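Amidohydrolase (Thermotoga maritima, PDB 3OOQ) probably hydrolyses cyclic amides or related carbon-nitrogen bonds as a member of the amidohydrolase family, perhaps with allantoinase activity. Local coordinates at residues 12-15 against 21-24; 15-20 against 331-336; 181-186 against 243-248; 187-192 against 208-213. All blocks are in the same frame, centred on the assembly; numbering follows the deposited sequence.

How the contacts relate
From the N terminus, contact 1 comes first: strand 12-14 turns back on 21-24 and closes a five-residue loop. The same stretch opens contact 2, where 15-20 meets 331-336 more than 300 residues later; the two share F15 and touch where F22 packs on P16. Contacts 3 and 4 both lie inside that long loop, on the other side of the chain's centre. Contact 3 joins helix 172-198 to the segment leading into strand 247-249, and contact 4, nested within it, joins the next part of that helix to helix 208-217. Contacts 3 and 4 touch through the Y182 hydroxyl and K209 O, whereas contacts 1 and 3 lie about 45 Å apart between centres.

Contact 1: 12-15 against 21-24; sequences ATVF and PFKG
A12, T13 and V14 run antiparallel to F22, K23 and G24, with V14 and F22 exchanging both backbone hydrogen bonds (V14 N to F22 O 2.7 Å, F22 N to V14 O 3.1 Å) and G24 N adding a third to A12 O at 2.9 Å. T13 and K23 form the non-hydrogen-bonded pair between them, and the chain turns a corner at K23. On the face that carries V14 and F22, the CB of V14 lies over the F22 ring, offset toward its rim and 3.8 Å from F22 CZ. F22 CG sits between its backbone N and carbonyl carbon (chi1 59°), which brings the ring alongside V14 and over G24; a CB on G24 would collide with F22 CE2. V14 CG2 reaches G24 O at 3.5 Å. Past the paired residues, P21 CB stands over the centre of the F15 ring, 3.6 Å from its centroid, a CH-pi contact almost on the ring normal. On the other face, T13 OG1 lies 3.9 Å from K23 CE. Three backbone bonds thus hold the two segments together, while aliphatic C-H groups on two aromatic faces supply the side-chain contact, with no ion pair between the segments.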
loop_
_atom_site.group_PDB
_atom_site.type_symbol
_atom_site.label_atom_id
_atom_site.label_comp_id
_atom_site.label_asym_id
_atom_site.label_seq_id
_atom_site.Cartn_x
_atom_site.Cartn_y
_atom_site.Cartn_z
ATOM N N ALA F 12 34.623 49.233 -28.942
ATOM C CA ALA F 12 33.322 48.584 -28.867
ATOM C C ALA F 12 32.226 49.638 -28.803
ATOM O O ALA F 12 32.481 50.793 -28.450
ATOM C CB ALA F 12 33.247 47.695 -27.620
ATOM N N THR F 13 30.999 49.245 -29.137
ATOM C CA THR F 13 29.833 49.979 -28.647
ATOM C C THR F 13 29.640 49.456 -27.218
ATOM O O THR F 13 29.282 48.282 -27.006
ATOM C CB THR F 13 28.577 49.736 -29.495
ATOM O OG1 THR F 13 28.835 50.106 -30.856
ATOM C CG2 THR F 13 27.375 50.540 -28.951
ATOM N N VAL F 14 29.917 50.329 -26.251
ATOM C CA VAL F 14 29.887 49.969 -24.835
ATOM C C VAL F 14 28.516 50.302 -24.259
ATOM O O VAL F 14 28.024 51.428 -24.420
ATOM C CB VAL F 14 31.015 50.699 -24.006
ATOM C CG1 VAL F 14 30.988 50.262 -22.526
ATOM C CG2 VAL F 14 32.394 50.426 -24.602
ATOM N N PHE F 15 27.916 49.317 -23.590
ATOM C CA PHE F 15 26.650 49.475 -22.894
ATOM C C PHE F 15 26.866 49.412 -21.377
ATOM O O PHE F 15 26.792 48.325 -20.786
ATOM C CB PHE F 15 25.670 48.373 -23.340
ATOM C CG PHE F 15 24.927 48.695 -24.610
ATOM C CD1 PHE F 15 25.557 48.617 -25.851
ATOM C CD2 PHE F 15 23.589 49.057 -24.567
ATOM C CE1 PHE F 15 24.872 48.914 -27.035
ATOM C CE2 PHE F 15 22.889 49.357 -25.749
ATOM C CZ PHE F 15 23.543 49.284 -26.985
ATOM N N PRO F 21 24.643 54.056 -24.048
ATOM C CA PRO F 21 25.757 53.453 -24.772
ATOM C C PRO F 21 26.578 54.475 -25.562
ATOM O O PRO F 21 26.092 55.570 -25.859
ATOM C CB PRO F 21 25.075 52.444 -25.719
ATOM C CG PRO F 21 23.644 52.895 -25.818
ATOM C CD PRO F 21 23.327 53.596 -24.542
ATOM N N PHE F 22 27.812 54.124 -25.888
ATOM C CA PHE F 22 28.700 55.010 -26.641
ATOM C C PHE F 22 29.748 54.123 -27.267
ATOM O O PHE F 22 29.984 53.007 -26.787
ATOM C CB PHE F 22 29.389 56.022 -25.714
ATOM C CG PHE F 22 30.210 55.378 -24.627
ATOM C CD1 PHE F 22 29.601 54.886 -23.477
ATOM C CD2 PHE F 22 31.583 55.234 -24.774
ATOM C CE1 PHE F 22 30.355 54.263 -22.484
ATOM C CE2 PHE F 22 32.355 54.624 -23.790
ATOM C CZ PHE F 22 31.750 54.142 -22.640
ATOM N N LYS F 23 30.371 54.619 -28.332
ATOM C CA LYS F 23 31.531 53.986 -28.918
ATOM C C LYS F 23 32.748 54.369 -28.084
ATOM O O LYS F 23 32.994 55.551 -27.839
ATOM C CB LYS F 23 31.690 54.441 -30.375
ATOM C CG LYS F 23 32.322 53.397 -31.290
ATOM C CD LYS F 23 31.850 53.533 -32.751
ATOM C CE LYS F 23 30.461 52.916 -32.991
ATOM N NZ LYS F 23 30.091 52.908 -34.450
ATOM N N GLY F 24 33.500 53.380 -27.612
ATOM C CA GLY F 24 34.603 53.685 -26.715
ATOM C C GLY F 24 35.276 52.487 -26.097
ATOM O O GLY F 24 35.148 51.363 -26.584
#

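Contact 2: 15-20 against 331-336; sequences FPITSR and DLLKIL
L333 CD1 approaches the F15 ring obliquely, 4.1 Å from F15 CD2, while F56 stacks with the ring and H367 meets it with planes nearly perpendicular. I17 carries most of the remaining contact and divides its two branches between neighbouring helical residues. Its CD1 lies 3.7 Å from L333 CB, the two side chains roughly perpendicular. Its CG2, placed opposite the backbone N by a chi1 of -64°, lies 3.9 Å from K334 CG. The K334 chain is extended and runs antiparallel to the I17 side chain, so that K334 CE comes to 3.9 Å from I17 O. I17 has positive phi (82°) at the centre of a classic gamma turn, closed by a weak T18 N to P16 O bond; this turn presents the side chain to the helix. With an alanine here both branches would be gone, and L333 and the K334 alkyl chain would probably be left facing a gap. The loop wedges between helix 329-334, helix 338-343, where V338 touches I17, and strand 54-64, which supplies P57 to I17 and F56 to L333.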
loop_
_atom_site.group_PDB
_atom_site.type_symbol
_atom_site.label_atom_id
_atom_site.label_comp_id
_atom_site.label_asym_id
_atom_site.label_seq_id
_atom_site.Cartn_x
_atom_site.Cartn_y
_atom_site.Cartn_z
ATOM N N PHE F 15 27.916 49.317 -23.590
ATOM C CA PHE F 15 26.650 49.475 -22.894
ATOM C C PHE F 15 26.866 49.412 -21.377
ATOM O O PHE F 15 26.792 48.325 -20.786
ATOM C CB PHE F 15 25.670 48.373 -23.340
ATOM C CG PHE F 15 24.927 48.695 -24.610
ATOM C CD1 PHE F 15 25.557 48.617 -25.851
ATOM C CD2 PHE F 15 23.589 49.057 -24.567
ATOM C CE1 PHE F 15 24.872 48.914 -27.035
ATOM C CE2 PHE F 15 22.889 49.357 -25.749
ATOM C CZ PHE F 15 23.543 49.284 -26.985
ATOM N N PRO F 16 27.127 50.572 -20.731
ATOM C CA PRO F 16 27.306 50.571 -19.273
ATOM C C PRO F 16 26.042 50.169 -18.499
ATOM O O PRO F 16 26.153 49.752 -17.337
ATOM C CB PRO F 16 27.649 52.033 -18.947
ATOM C CG PRO F 16 28.014 52.668 -20.225
ATOM C CD PRO F 16 27.270 51.930 -21.297
ATOM N N ILE F 17 24.879 50.334 -19.146
ATOM C CA ILE F 17 23.535 50.040 -18.622
ATOM C C ILE F 17 22.996 51.146 -17.752
ATOM O O ILE F 17 21.852 51.538 -17.902
ATOM C CB ILE F 17 23.409 48.668 -17.844
ATOM C CG1 ILE F 17 23.671 47.468 -18.757
ATOM C CG2 ILE F 17 22.032 48.557 -17.159
ATOM C CD1 ILE F 17 22.903 47.470 -20.072
ATOM N N THR F 18 23.826 51.651 -16.846
ATOM C CA THR F 18 23.412 52.701 -15.932
ATOM C C THR F 18 23.611 54.088 -16.543
ATOM O O THR F 18 23.343 55.101 -15.900
ATOM C CB THR F 18 24.158 52.579 -14.620
ATOM O OG1 THR F 18 25.564 52.518 -14.896
ATOM C CG2 THR F 18 23.717 51.273 -13.873
ATOM N N SER F 19 24.099 54.120 -17.777
ATOM C CA SER F 19 24.131 55.333 -18.590
ATOM C C SER F 19 24.106 54.881 -20.047
ATOM O O SER F 19 24.264 53.688 -20.334
ATOM C CB SER F 19 25.355 56.210 -18.287
ATOM O OG SER F 19 26.566 55.513 -18.485
ATOM N N ARG F 20 23.858 55.826 -20.947
ATOM C CA ARG F 20 23.643 55.524 -22.360
ATOM C C ARG F 20 24.868 54.946 -23.061
ATOM O O ARG F 20 25.995 55.305 -22.725
ATOM C CB ARG F 20 23.111 56.759 -23.098
ATOM C CG ARG F 20 21.606 56.680 -23.290
ATOM C CD ARG F 20 20.925 58.022 -23.187
ATOM N NE ARG F 20 19.548 57.874 -22.685
ATOM C CZ ARG F 20 18.439 58.030 -23.414
ATOM N NH1 ARG F 20 17.248 57.863 -22.848
ATOM N NH2 ARG F 20 18.517 58.359 -24.703
ATOM N N ASP F 331 15.064 49.486 -20.231
ATOM C CA ASP F 331 14.514 48.875 -19.010
ATOM C C ASP F 331 14.799 47.365 -18.923
ATOM O O ASP F 331 15.200 46.831 -17.863
ATOM C CB ASP F 331 12.995 49.100 -18.958
ATOM C CG ASP F 331 12.616 50.547 -18.667
ATOM O OD1 ASP F 331 13.368 51.238 -17.949
ATOM O OD2 ASP F 331 11.549 50.989 -19.146
ATOM N N LEU F 332 14.570 46.683 -20.041
ATOM C CA LEU F 332 14.790 45.248 -20.121
ATOM C C LEU F 332 16.253 44.891 -19.887
ATOM O O LEU F 332 16.558 43.835 -19.323
ATOM C CB LEU F 332 14.319 44.717 -21.467
ATOM C CG LEU F 332 12.812 44.779 -21.677
ATOM C CD1 LEU F 332 12.484 44.642 -23.161
ATOM C CD2 LEU F 332 12.101 43.667 -20.855
ATOM N N LEU F 333 17.162 45.768 -20.312
ATOM C CA LEU F 333 18.574 45.557 -20.002
ATOM C C LEU F 333 18.854 45.707 -18.510
ATOM O O LEU F 333 19.551 44.870 -17.924
ATOM C CB LEU F 333 19.467 46.483 -20.842
ATOM C CG LEU F 333 19.503 46.115 -22.315
ATOM C CD1 LEU F 333 20.168 47.258 -23.160
ATOM C CD2 LEU F 333 20.260 44.810 -22.458
ATOM N N LYS F 334 18.282 46.748 -17.898
ATOM C CA LYS F 334 18.453 47.006 -16.454
ATOM C C LYS F 334 17.916 45.851 -15.589
ATOM O O LYS F 334 18.533 45.476 -14.590
ATOM C CB LYS F 334 17.756 48.307 -16.020
ATOM C CG LYS F 334 18.314 49.581 -16.608
ATOM C CD LYS F 334 17.642 50.820 -16.012
ATOM C CE LYS F 334 18.212 52.106 -16.659
ATOM N NZ LYS F 334 17.902 53.346 -15.879
ATOM N N ILE F 335 16.768 45.296 -15.964
ATOM C CA ILE F 335 16.187 44.198 -15.167
ATOM C C ILE F 335 16.960 42.880 -15.318
ATOM O O ILE F 335 16.671 41.883 -14.626
ATOM C CB ILE F 335 14.676 44.007 -15.420
ATOM C CG1 ILE F 335 14.399 43.445 -16.815
ATOM C CG2 ILE F 335 13.933 45.300 -15.177
ATOM C CD1 ILE F 335 12.900 43.124 -17.062
ATOM N N LEU F 336 17.930 42.881 -16.227
ATOM C CA LEU F 336 18.840 41.763 -16.401
ATOM C C LEU F 336 20.200 41.980 -15.748
ATOM O O LEU F 336 21.012 41.034 -15.663
ATOM C CB LEU F 336 19.029 41.453 -17.879
ATOM C CG LEU F 336 17.823 40.887 -18.634
ATOM C CD1 LEU F 336 18.164 40.791 -20.134
ATOM C CD2 LEU F 336 17.383 39.522 -18.062
#

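Contact 3: 181-186 against 243-248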
loop_
_atom_site.group_PDB
_atom_site.type_symbol
_atom_site.label_atom_id
_atom_site.label_comp_id
_atom_site.label_asym_id
_atom_site.label_seq_id
_atom_site.Cartn_x
_atom_site.Cartn_y
_atom_site.Cartn_z
ATOM N N ASP F 181 4.646 29.668 12.702
ATOM C CA ASP F 181 5.093 28.831 13.787
ATOM C C ASP F 181 6.627 28.869 13.820
ATOM O O ASP F 181 7.213 29.015 14.889
ATOM C CB ASP F 181 4.553 27.406 13.601
ATOM C CG ASP F 181 5.006 26.472 14.672
ATOM O OD1 ASP F 181 4.435 26.515 15.773
ATOM O OD2 ASP F 181 5.945 25.688 14.422
ATOM N N TYR F 182 7.255 28.746 12.647
ATOM C CA TYR F 182 8.704 28.737 12.540
ATOM C C TYR F 182 9.305 29.989 13.176
ATOM O O TYR F 182 10.178 29.915 14.055
ATOM C CB TYR F 182 9.153 28.621 11.075
ATOM C CG TYR F 182 10.645 28.848 10.868
ATOM C CD1 TYR F 182 11.592 27.988 11.443
ATOM C CD2 TYR F 182 11.110 29.932 10.117
ATOM C CE1 TYR F 182 12.933 28.189 11.276
ATOM C CE2 TYR F 182 12.492 30.128 9.913
ATOM C CZ TYR F 182 13.389 29.257 10.519
ATOM O OH TYR F 182 14.746 29.436 10.368
ATOM N N PHE F 183 8.838 31.151 12.744
ATOM C CA PHE F 183 9.409 32.387 13.278
ATOM C C PHE F 183 9.060 32.613 14.761
ATOM O O PHE F 183 9.845 33.232 15.490
ATOM C CB PHE F 183 9.074 33.598 12.383
ATOM C CG PHE F 183 9.908 33.643 11.124
ATOM C CD1 PHE F 183 11.273 33.923 11.195
ATOM C CD2 PHE F 183 9.345 33.369 9.879
ATOM C CE1 PHE F 183 12.071 33.937 10.041
ATOM C CE2 PHE F 183 10.124 33.391 8.720
ATOM C CZ PHE F 183 11.498 33.685 8.804
ATOM N N THR F 184 7.912 32.107 15.215
ATOM C CA THR F 184 7.584 32.192 16.644
ATOM C C THR F 184 8.676 31.458 17.448
ATOM O O THR F 184 9.163 31.947 18.479
ATOM C CB THR F 184 6.172 31.597 16.944
ATOM O OG1 THR F 184 5.178 32.343 16.240
ATOM C CG2 THR F 184 5.841 31.638 18.409
ATOM N N LYS F 185 9.084 30.293 16.951
ATOM C CA LYS F 185 10.165 29.542 17.594
ATOM C C LYS F 185 11.521 30.239 17.507
ATOM O O LYS F 185 12.295 30.168 18.454
ATOM C CB LYS F 185 10.257 28.136 17.014
ATOM C CG LYS F 185 9.088 27.295 17.429
ATOM C CD LYS F 185 8.670 26.389 16.295
ATOM C CE LYS F 185 8.964 24.950 16.581
ATOM N NZ LYS F 185 7.864 24.040 16.040
ATOM N N VAL F 186 11.802 30.878 16.370
ATOM C CA VAL F 186 12.993 31.716 16.200
ATOM C C VAL F 186 13.061 32.822 17.272
ATOM O O VAL F 186 14.091 33.012 17.909
ATOM C CB VAL F 186 13.081 32.318 14.770
ATOM C CG1 VAL F 186 14.267 33.310 14.659
ATOM C CG2 VAL F 186 13.239 31.189 13.733
ATOM N N PHE F 243 6.726 39.966 11.664
ATOM C CA PHE F 243 7.954 39.582 12.319
ATOM C C PHE F 243 9.087 40.566 12.085
ATOM O O PHE F 243 10.158 40.380 12.628
ATOM C CB PHE F 243 8.358 38.163 11.893
ATOM C CG PHE F 243 7.436 37.091 12.424
ATOM C CD1 PHE F 243 7.546 36.658 13.745
ATOM C CD2 PHE F 243 6.441 36.537 11.613
ATOM C CE1 PHE F 243 6.691 35.693 14.250
ATOM C CE2 PHE F 243 5.572 35.552 12.112
ATOM C CZ PHE F 243 5.699 35.135 13.431
ATOM N N GLY F 244 8.832 41.605 11.292
ATOM C CA GLY F 244 9.812 42.644 10.981
ATOM C C GLY F 244 11.033 42.171 10.210
ATOM O O GLY F 244 12.154 42.475 10.590
ATOM N N PHE F 245 10.835 41.412 9.136
ATOM C CA PHE F 245 11.966 41.073 8.267
ATOM C C PHE F 245 11.856 41.647 6.847
ATOM O O PHE F 245 10.774 42.059 6.413
ATOM C CB PHE F 245 12.290 39.564 8.285
ATOM C CG PHE F 245 11.139 38.651 7.883
ATOM C CD1 PHE F 245 10.840 38.416 6.541
ATOM C CD2 PHE F 245 10.415 37.957 8.846
ATOM C CE1 PHE F 245 9.841 37.534 6.177
ATOM C CE2 PHE F 245 9.402 37.067 8.479
ATOM C CZ PHE F 245 9.120 36.859 7.149
ATOM N N ASN F 246 12.988 41.697 6.146
ATOM C CA ASN F 246 13.024 42.125 4.748
ATOM C C ASN F 246 12.595 41.026 3.811
ATOM O O ASN F 246 12.914 39.864 4.038
ATOM C CB ASN F 246 14.429 42.583 4.353
ATOM C CG ASN F 246 14.866 43.816 5.119
ATOM O OD1 ASN F 246 14.065 44.677 5.362
ATOM N ND2 ASN F 246 16.133 43.879 5.513
ATOM N N LEU F 247 11.901 41.403 2.742
ATOM C CA LEU F 247 11.464 40.420 1.764
ATOM C C LEU F 247 11.678 40.840 0.338
ATOM O O LEU F 247 11.735 42.027 0.011
ATOM C CB LEU F 247 9.983 40.020 1.973
ATOM C CG LEU F 247 8.834 40.850 1.371
ATOM C CD1 LEU F 247 7.616 40.012 1.089
ATOM C CD2 LEU F 247 8.448 41.972 2.311
ATOM N N VAL F 248 11.770 39.826 -0.507
ATOM C CA VAL F 248 11.669 39.949 -1.940
ATOM C C VAL F 248 10.554 38.985 -2.345
ATOM O O VAL F 248 10.447 37.887 -1.810
ATOM C CB VAL F 248 13.016 39.534 -2.623
ATOM C CG1 VAL F 248 12.913 39.570 -4.124
ATOM C CG2 VAL F 248 14.192 40.437 -2.147
#
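F183 CB points onto the F243 ring in a CH-pi contact, 3.6 Å from the ring centroid and over its centre. Two oblique aromatic pairs follow. The F183 and F243 rings have centroids 5.7 Å apart, with planes at 38°, and the F183 and F245 rings lie closer, 4.8 Å between centroids and 32° between planes. F245 CE2 sits over one face of the F183 ring, toward its rim and 3.8 Å from F183 CE2, while Y182 CD2 lies over the centre of the opposite face. F245 reaches this place with CG between its backbone N and carbonyl carbon (chi1 57°). The three phenylalanines form an aromatic cluster where helix 230-243 ends in a Schellman motif, with G244 as the C-prime residue and F245 N bonded to A240 O. That helix is the crossover of a beta-alpha-beta unit joining parallel strands 223-227 and 247-249, consistent with the TIM-barrel clan of the family. A serine in place of F243 would probably leave F183 CB without its aromatic cover and open a gap beside T184. Polar atoms play a lesser part: T184 OG1 lies 4.0 Å from F243 CZ but is hydrogen-bonded to R180 O within its own helix. The T184 side chain also packs against L208 of a second subunit.

Contact 4: 187-192 against 208-213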
loop_
_atom_site.group_PDB
_atom_site.type_symbol
_atom_site.label_atom_id
_atom_site.label_comp_id
_atom_site.label_asym_id
_atom_site.label_seq_id
_atom_site.Cartn_x
_atom_site.Cartn_y
_atom_site.Cartn_z
ATOM N N LYS F 187 11.949 33.519 17.490
ATOM C CA LYS F 187 11.860 34.491 18.577
ATOM C C LYS F 187 12.126 33.901 19.957
ATOM O O LYS F 187 12.856 34.502 20.736
ATOM C CB LYS F 187 10.532 35.245 18.549
ATOM C CG LYS F 187 10.289 35.958 17.216
ATOM C CD LYS F 187 9.679 37.325 17.378
ATOM C CE LYS F 187 8.240 37.270 17.818
ATOM N NZ LYS F 187 7.792 38.603 18.330
ATOM N N ASN F 188 11.548 32.737 20.268
ATOM C CA ASN F 188 11.838 32.077 21.561
ATOM C C ASN F 188 13.332 31.808 21.724
ATOM O O ASN F 188 13.897 32.033 22.778
ATOM C CB ASN F 188 11.085 30.755 21.709
ATOM C CG ASN F 188 9.591 30.940 21.823
ATOM O OD1 ASN F 188 9.103 32.009 22.202
ATOM N ND2 ASN F 188 8.849 29.893 21.506
ATOM N N TYR F 189 13.940 31.315 20.653
ATOM C CA TYR F 189 15.355 30.961 20.592
ATOM C C TYR F 189 16.267 32.155 20.885
ATOM O O TYR F 189 17.232 32.036 21.635
ATOM C CB TYR F 189 15.627 30.447 19.195
ATOM C CG TYR F 189 17.040 30.043 18.863
ATOM C CD1 TYR F 189 17.847 30.860 18.070
ATOM C CD2 TYR F 189 17.548 28.811 19.289
ATOM C CE1 TYR F 189 19.164 30.462 17.715
ATOM C CE2 TYR F 189 18.839 28.407 18.947
ATOM C CZ TYR F 189 19.638 29.225 18.163
ATOM O OH TYR F 189 20.907 28.782 17.829
HETATM N N MSE F 190 15.954 33.286 20.274
HETATM C CA MSE F 190 16.652 34.529 20.547
HETATM C C MSE F 190 16.516 34.963 22.003
HETATM O O MSE F 190 17.505 35.361 22.617
HETATM C CB MSE F 190 16.179 35.625 19.593
HETATM C CG MSE F 190 16.555 35.331 18.136
HETATM SE SE MSE F 190 15.805 36.596 16.853
HETATM C CE MSE F 190 16.920 38.166 17.279
ATOM N N LYS F 191 15.310 34.857 22.558
ATOM C CA LYS F 191 15.090 35.240 23.946
ATOM C C LYS F 191 15.850 34.315 24.892
ATOM O O LYS F 191 16.368 34.772 25.908
ATOM C CB LYS F 191 13.602 35.267 24.293
ATOM C CG LYS F 191 12.831 36.293 23.485
ATOM C CD LYS F 191 11.339 36.195 23.688
ATOM C CE LYS F 191 10.637 37.155 22.755
ATOM N NZ LYS F 191 9.165 36.979 22.829
ATOM N N LYS F 192 15.937 33.032 24.548
ATOM C CA LYS F 192 16.754 32.101 25.334
ATOM C C LYS F 192 18.229 32.498 25.313
ATOM O O LYS F 192 18.901 32.448 26.342
ATOM C CB LYS F 192 16.581 30.657 24.861
ATOM C CG LYS F 192 15.247 30.042 25.243
ATOM C CD LYS F 192 15.131 28.642 24.660
ATOM C CE LYS F 192 13.705 28.112 24.721
ATOM N NZ LYS F 192 13.520 27.009 23.704
ATOM N N LEU F 208 20.766 24.856 14.144
ATOM C CA LEU F 208 21.073 25.275 12.792
ATOM C C LEU F 208 19.871 25.933 12.110
ATOM O O LEU F 208 20.018 26.945 11.434
ATOM C CB LEU F 208 21.527 24.038 12.007
ATOM C CG LEU F 208 22.715 24.169 11.081
ATOM C CD1 LEU F 208 23.931 24.680 11.852
ATOM C CD2 LEU F 208 22.975 22.795 10.455
ATOM N N LYS F 209 18.686 25.346 12.295
ATOM C CA LYS F 209 17.447 25.881 11.708
ATOM C C LYS F 209 17.059 27.231 12.321
ATOM O O LYS F 209 16.598 28.130 11.617
ATOM C CB LYS F 209 16.287 24.885 11.890
ATOM C CG LYS F 209 16.392 23.562 11.139
ATOM C CD LYS F 209 15.108 22.747 11.415
ATOM C CE LYS F 209 15.013 21.440 10.642
ATOM N NZ LYS F 209 13.550 20.986 10.608
HETATM N N MSE F 210 17.240 27.357 13.631
HETATM C CA MSE F 210 16.951 28.597 14.338
HETATM C C MSE F 210 17.954 29.699 13.999
HETATM O O MSE F 210 17.579 30.874 13.928
HETATM C CB MSE F 210 16.956 28.382 15.859
HETATM C CG MSE F 210 15.916 27.434 16.407
HETATM SE SE MSE F 210 14.069 28.061 16.150
HETATM C CE MSE F 210 13.682 27.074 14.556
ATOM N N GLU F 211 19.219 29.323 13.803
ATOM C CA GLU F 211 20.273 30.293 13.484
ATOM C C GLU F 211 19.990 31.086 12.199
ATOM O O GLU F 211 20.152 32.290 12.188
ATOM C CB GLU F 211 21.662 29.628 13.444
ATOM C CG GLU F 211 22.199 29.242 14.825
ATOM C CD GLU F 211 22.682 30.449 15.637
ATOM O OE1 GLU F 211 22.602 30.433 16.878
ATOM O OE2 GLU F 211 23.135 31.428 15.025
ATOM N N VAL F 212 19.534 30.427 11.137
ATOM C CA VAL F 212 19.187 31.118 9.885
ATOM C C VAL F 212 17.980 32.015 10.057
ATOM O O VAL F 212 17.907 33.089 9.448
ATOM C CB VAL F 212 18.787 30.156 8.721
ATOM C CG1 VAL F 212 19.181 30.793 7.382
ATOM C CG2 VAL F 212 19.407 28.815 8.874
ATOM N N GLY F 213 17.002 31.549 10.839
ATOM C CA GLY F 213 15.797 32.345 11.104
ATOM C C GLY F 213 16.176 33.632 11.804
ATOM O O GLY F 213 15.638 34.710 11.502
#
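Y189 CG is anti to the backbone N (chi1 179°), which carries the ring across to helix 208-217, and a bend in E211 (chi2 -74°) brings its carboxylate back to the tyrosine hydroxyl. The arrangement is a helix-helix contact with a Met-aromatic interaction, M210 being present as selenomethionine. M210 CB lies over the centre of one Y189 face, with CG 3.6 Å from Y189 CD2. A bend at chi2 leaves SE oblique to the ring, 5.1 Å from its centroid. The hydroxyl contact is made at the ring's edge: Y189 OH donates to E211 OE1 at 2.6 Å, with ring and carboxylate planes 79° apart. K193 NZ forms a salt bridge with the same OE1, which would probably favour the ionised carboxylate and leaves that oxygen gripped by two partners. D207 N bonds to the hydroxyl as well, so Y189 OH both gives and receives, and F203 meets the ring edge-to-face. On the side of helix 172-198 that faces a second subunit, N188 ND2 bonds to T206 O of that neighbouring copy. E211 OE1 takes the tyrosine hydroxyl on its anti side, 20° out of the carboxylate plane.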